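Local coordinates for protein acyl-CoA dehydrogenase (Thermus thermophilus, PDB 2Z1Q) that probably oxidises saturated acyl-CoA thioesters to their 2,3-dehydroacyl products, using bound FAD and passing the electrons on to an acceptor, at residues I92-A97 against S318-T323; G273-A278 against S311-A316. All coordinates share one frame; numbering follows the deposited sequence.

Interaction 1. Residues I92-A97 against S318-T323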
loop_
_atom_site.group_PDB
_atom_site.type_symbol
_atom_site.label_atom_id
_atom_site.label_comp_id
_atom_site.label_asym_id
_atom_site.label_seq_id
_atom_site.Cartn_x
_atom_site.Cartn_y
_atom_site.Cartn_z
ATOM N N ILE B 92 -8.100 -19.080 22.734
ATOM C CA ILE B 92 -8.234 -17.939 23.650
ATOM C C ILE B 92 -7.127 -16.890 23.455
ATOM O O ILE B 92 -7.411 -15.700 23.303
ATOM C CB ILE B 92 -8.230 -18.414 25.128
ATOM C CG1 ILE B 92 -9.469 -19.270 25.405
ATOM C CG2 ILE B 92 -8.197 -17.222 26.067
ATOM C CD1 ILE B 92 -9.557 -19.758 26.836
ATOM N N SER B 93 -5.870 -17.325 23.460
ATOM C CA SER B 93 -4.778 -16.378 23.258
ATOM C C SER B 93 -4.872 -15.758 21.862
ATOM O O SER B 93 -4.409 -14.637 21.637
ATOM C CB SER B 93 -3.422 -17.072 23.448
ATOM O OG SER B 93 -3.351 -18.279 22.715
ATOM N N THR B 94 -5.494 -16.476 20.930
ATOM C CA THR B 94 -5.643 -15.975 19.569
ATOM C C THR B 94 -6.706 -14.886 19.473
ATOM O O THR B 94 -6.503 -13.880 18.784
ATOM C CB THR B 94 -5.979 -17.111 18.576
ATOM O OG1 THR B 94 -4.926 -18.080 18.583
ATOM C CG2 THR B 94 -6.127 -16.556 17.170
ATOM N N VAL B 95 -7.834 -15.072 20.158
ATOM C CA VAL B 95 -8.891 -14.066 20.122
ATOM C C VAL B 95 -8.412 -12.805 20.860
ATOM O O VAL B 95 -8.776 -11.688 20.499
ATOM C CB VAL B 95 -10.223 -14.581 20.759
ATOM C CG1 VAL B 95 -10.650 -15.894 20.097
ATOM C CG2 VAL B 95 -10.063 -14.766 22.258
ATOM N N VAL B 96 -7.584 -12.993 21.885
ATOM C CA VAL B 96 -7.049 -11.865 22.651
ATOM C C VAL B 96 -6.161 -11.028 21.728
ATOM O O VAL B 96 -6.196 -9.803 21.762
ATOM C CB VAL B 96 -6.233 -12.361 23.881
ATOM C CG1 VAL B 96 -5.445 -11.212 24.493
ATOM C CG2 VAL B 96 -7.183 -12.941 24.926
ATOM N N ALA B 97 -5.378 -11.698 20.891
ATOM C CA ALA B 97 -4.512 -11.002 19.950
ATOM C C ALA B 97 -5.367 -10.172 19.003
ATOM O O ALA B 97 -5.063 -9.014 18.740
ATOM C CB ALA B 97 -3.689 -12.004 19.164
ATOM N N SER B 318 -11.862 -16.557 8.637
ATOM C CA SER B 318 -12.244 -17.963 8.592
ATOM C C SER B 318 -11.021 -18.857 8.579
ATOM O O SER B 318 -10.972 -19.865 9.293
ATOM C CB SER B 318 -13.112 -18.243 7.356
ATOM O OG SER B 318 -14.329 -17.512 7.398
ATOM N N ALA B 319 -10.025 -18.493 7.778
ATOM C CA ALA B 319 -8.810 -19.293 7.696
ATOM C C ALA B 319 -8.037 -19.306 9.025
ATOM O O ALA B 319 -7.510 -20.345 9.427
ATOM C CB ALA B 319 -7.922 -18.784 6.571
ATOM N N VAL B 320 -7.979 -18.166 9.711
ATOM C CA VAL B 320 -7.253 -18.072 10.979
ATOM C C VAL B 320 -7.789 -18.978 12.095
ATOM O O VAL B 320 -7.041 -19.755 12.692
ATOM C CB VAL B 320 -7.250 -16.627 11.530
ATOM C CG1 VAL B 320 -6.670 -16.618 12.936
ATOM C CG2 VAL B 320 -6.427 -15.720 10.636
ATOM N N TYR B 321 -9.078 -18.863 12.385
ATOM C CA TYR B 321 -9.662 -19.656 13.449
ATOM C C TYR B 321 -9.863 -21.107 13.083
ATOM O O TYR B 321 -9.994 -21.954 13.958
ATOM C CB TYR B 321 -10.955 -19.010 13.926
ATOM C CG TYR B 321 -10.668 -17.789 14.763
ATOM C CD1 TYR B 321 -10.117 -17.909 16.040
ATOM C CD2 TYR B 321 -10.874 -16.513 14.249
ATOM C CE1 TYR B 321 -9.773 -16.785 16.784
ATOM C CE2 TYR B 321 -10.528 -15.385 14.982
ATOM C CZ TYR B 321 -9.981 -15.524 16.241
ATOM O OH TYR B 321 -9.634 -14.388 16.929
ATOM N N ARG B 322 -9.866 -21.400 11.791
ATOM C CA ARG B 322 -10.000 -22.782 11.382
ATOM C C ARG B 322 -8.634 -23.393 11.706
ATOM O O ARG B 322 -8.547 -24.516 12.205
ATOM C CB ARG B 322 -10.312 -22.864 9.882
ATOM C CG ARG B 322 -10.224 -24.270 9.307
ATOM C CD ARG B 322 -10.371 -24.285 7.785
ATOM N NE ARG B 322 -9.792 -25.513 7.240
ATOM C CZ ARG B 322 -9.639 -25.786 5.946
ATOM N NH1 ARG B 322 -9.094 -26.940 5.586
ATOM N NH2 ARG B 322 -10.019 -24.920 5.014
ATOM N N THR B 323 -7.575 -22.632 11.433
ATOM C CA THR B 323 -6.212 -23.086 11.704
ATOM C C THR B 323 -6.010 -23.357 13.194
ATOM O O THR B 323 -5.503 -24.406 13.569
ATOM C CB THR B 323 -5.150 -22.039 11.278
ATOM O OG1 THR B 323 -5.201 -21.833 9.860
ATOM C CG2 THR B 323 -3.754 -22.516 11.673
#

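Interaction 2. Residues G273-A278 against S311-A316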
loop_
_atom_site.group_PDB
_atom_site.type_symbol
_atom_site.label_atom_id
_atom_site.label_comp_id
_atom_site.label_asym_id
_atom_site.label_seq_id
_atom_site.Cartn_x
_atom_site.Cartn_y
_atom_site.Cartn_z
ATOM N N GLY B 273 -8.163 -8.506 13.296
ATOM C CA GLY B 273 -8.731 -7.504 14.180
ATOM C C GLY B 273 -8.498 -6.087 13.692
ATOM O O GLY B 273 -9.413 -5.265 13.690
ATOM N N GLY B 274 -7.270 -5.777 13.283
ATOM C CA GLY B 274 -6.995 -4.428 12.820
ATOM C C GLY B 274 -7.835 -4.079 11.614
ATOM O O GLY B 274 -8.361 -2.962 11.503
ATOM N N ALA B 275 -7.976 -5.037 10.709
ATOM C CA ALA B 275 -8.761 -4.827 9.506
ATOM C C ALA B 275 -10.198 -4.447 9.885
ATOM O O ALA B 275 -10.742 -3.473 9.350
ATOM C CB ALA B 275 -8.729 -6.082 8.639
ATOM N N LYS B 276 -10.794 -5.181 10.825
ATOM C CA LYS B 276 -12.155 -4.880 11.268
ATOM C C LYS B 276 -12.246 -3.443 11.768
ATOM O O LYS B 276 -13.184 -2.719 11.432
ATOM C CB LYS B 276 -12.591 -5.826 12.403
ATOM C CG LYS B 276 -12.744 -7.284 11.993
ATOM C CD LYS B 276 -13.192 -8.151 13.163
ATOM C CE LYS B 276 -13.507 -9.571 12.714
ATOM N NZ LYS B 276 -13.854 -10.464 13.862
ATOM N N ARG B 277 -11.273 -3.020 12.568
ATOM C CA ARG B 277 -11.297 -1.659 13.088
ATOM C C ARG B 277 -11.250 -0.653 11.952
ATOM O O ARG B 277 -12.005 0.321 11.945
ATOM C CB ARG B 277 -10.113 -1.407 14.021
ATOM C CG ARG B 277 -9.925 -2.479 15.046
ATOM C CD ARG B 277 -11.185 -2.651 15.873
ATOM N NE ARG B 277 -11.359 -4.042 16.267
ATOM C CZ ARG B 277 -10.548 -4.694 17.092
ATOM N NH1 ARG B 277 -9.493 -4.083 17.618
ATOM N NH2 ARG B 277 -10.784 -5.967 17.373
ATOM N N ALA B 278 -10.343 -0.880 11.005
ATOM C CA ALA B 278 -10.210 0.024 9.868
ATOM C C ALA B 278 -11.528 0.048 9.096
ATOM O O ALA B 278 -11.909 1.081 8.539
ATOM C CB ALA B 278 -9.068 -0.434 8.958
ATOM N N SER B 311 -15.299 -8.768 2.408
ATOM C CA SER B 311 -15.032 -10.079 1.868
ATOM C C SER B 311 -13.644 -10.600 2.266
ATOM O O SER B 311 -13.528 -11.724 2.763
ATOM C CB SER B 311 -15.173 -10.061 0.344
ATOM O OG SER B 311 -14.871 -11.339 -0.193
ATOM N N ARG B 312 -12.593 -9.801 2.071
ATOM C CA ARG B 312 -11.261 -10.284 2.424
ATOM C C ARG B 312 -11.128 -10.538 3.925
ATOM O O ARG B 312 -10.493 -11.497 4.345
ATOM C CB ARG B 312 -10.205 -9.311 1.923
ATOM C CG ARG B 312 -10.342 -9.014 0.432
ATOM C CD ARG B 312 -9.053 -8.496 -0.158
ATOM N NE ARG B 312 -9.262 -7.815 -1.435
ATOM C CZ ARG B 312 -8.279 -7.355 -2.204
ATOM N NH1 ARG B 312 -8.554 -6.745 -3.348
ATOM N NH2 ARG B 312 -7.012 -7.518 -1.827
ATOM N N ILE B 313 -11.742 -9.696 4.736
ATOM C CA ILE B 313 -11.679 -9.906 6.173
ATOM C C ILE B 313 -12.349 -11.238 6.546
ATOM O O ILE B 313 -11.822 -11.994 7.362
ATOM C CB ILE B 313 -12.371 -8.749 6.921
ATOM C CG1 ILE B 313 -11.584 -7.451 6.711
ATOM C CG2 ILE B 313 -12.491 -9.084 8.385
ATOM C CD1 ILE B 313 -12.349 -6.227 7.160
ATOM N N TYR B 314 -13.497 -11.532 5.940
ATOM C CA TYR B 314 -14.194 -12.782 6.228
ATOM C C TYR B 314 -13.330 -13.991 5.883
ATOM O O TYR B 314 -13.218 -14.939 6.666
ATOM C CB TYR B 314 -15.514 -12.849 5.445
ATOM C CG TYR B 314 -16.210 -14.181 5.560
ATOM C CD1 TYR B 314 -16.852 -14.551 6.733
ATOM C CD2 TYR B 314 -16.191 -15.094 4.496
ATOM C CE1 TYR B 314 -17.463 -15.796 6.862
ATOM C CE2 TYR B 314 -16.797 -16.337 4.612
ATOM C CZ TYR B 314 -17.431 -16.682 5.804
ATOM O OH TYR B 314 -18.029 -17.904 5.976
ATOM N N ALA B 315 -12.704 -13.955 4.714
ATOM C CA ALA B 315 -11.842 -15.048 4.301
ATOM C C ALA B 315 -10.691 -15.248 5.298
ATOM O O ALA B 315 -10.483 -16.359 5.782
ATOM C CB ALA B 315 -11.292 -14.786 2.894
ATOM N N ALA B 316 -9.954 -14.181 5.612
ATOM C CA ALA B 316 -8.824 -14.294 6.546
ATOM C C ALA B 316 -9.290 -14.782 7.920
ATOM O O ALA B 316 -8.670 -15.648 8.530
ATOM C CB ALA B 316 -8.116 -12.945 6.693
#

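Interaction 1. Residues I92-A97 against S318-T323
The ring of Y321 reaches from helix 300-331 to helix 90-99 and ends against T94 and V95. The two short segments run nearly antiparallel, at 154°, but their axes stay 11.0 Å apart, so most of the contact is carried by one long aromatic side chain, with only V320 joining it from the same segment. V95 lies across Y321 at about a right angle: its CG1 methyl meets CE1 of the Y321 ring at 3.5 Å, approaching obliquely. T94 instead runs alongside Y321 in the opposite sense, and its CG2 touches the same CE1 at 3.7 Å. The first torsion of T94 (chi1 -60°) divides its two branches, setting the methyl against the ring and leaving OG1 beside the backbone N, where it hydrogen-bonds K90 O one turn earlier. CG1 of V320 adds a looser contact to T94 CG2 at 4.3 Å. The tyrosine hydroxyl passes close to the backbone, with OH 3.3 Å from CA of V95, and hydrogen-bonds E98 further along helix 90-99. F28 meets the Y321 ring edge-to-face, while A269 of helix 252-288 touches both T94 and V320. N-terminal and C-terminal helical domains are thus joined by apolar packing along the ring, with the buried hydroxyl at its end satisfied by a carboxylate.

Interaction 2. Residues G273-A278 against S311-A316
I313 on helix 300-331 packs against A275 and K276 of helix 252-288, and the apolar contact rests on its two branches. CG1 packs on the CB methyl of A275 at 3.7 Å, and beyond it CD1 reaches the backbone of the same residue, 3.9 Å from A275 O. With CG1 beside its own backbone N (chi1 -66°), the other branch is turned to K276, where CG2 lies 4.0 Å from CG of the lysine. Alanine suits its place because a bare methyl lets the helices approach, the CA atoms of A275 and I313 being 6.7 Å apart. Cutting I313 back to an alanine removes both branches and would probably open a gap over A275 and leave CG of the lysine without the methyl it rests on.

No polar bond crosses between the segments; the charge of K276 is used outside them, its extended chain carrying NZ past the isoleucine to salt bridges with E98 and E317.

Around this pair, L362 of helix 348-372 touches A275, and Y573 from the C-terminal tail touches both K276 and I313. Elsewhere on helix 300-331, Y314 packs on helices 476-502 and 505-528, and S311 on the latter, placing the contact within the C-terminal helical bundle.

Helix 300-331 is common to both contacts: residues 311-316 serve interaction 2, and 318-323, barely further along, serve interaction 1. The centres lie about 13 Å apart, and the segments of the two contacts do not otherwise touch. E98 ties them together, one carboxylate oxygen bonding the hydroxyl of Y321 and the other forming a salt bridge with K276. Helix 252-288 is a second bridge, since A269 and V272 pack on V320 a little before residues 273-278. Interaction 1 holds an N-terminal-domain helix to the C-terminal bundle, whereas interaction 2 packs two successive long helices within that bundle. Both lie away from the FAD-binding residues.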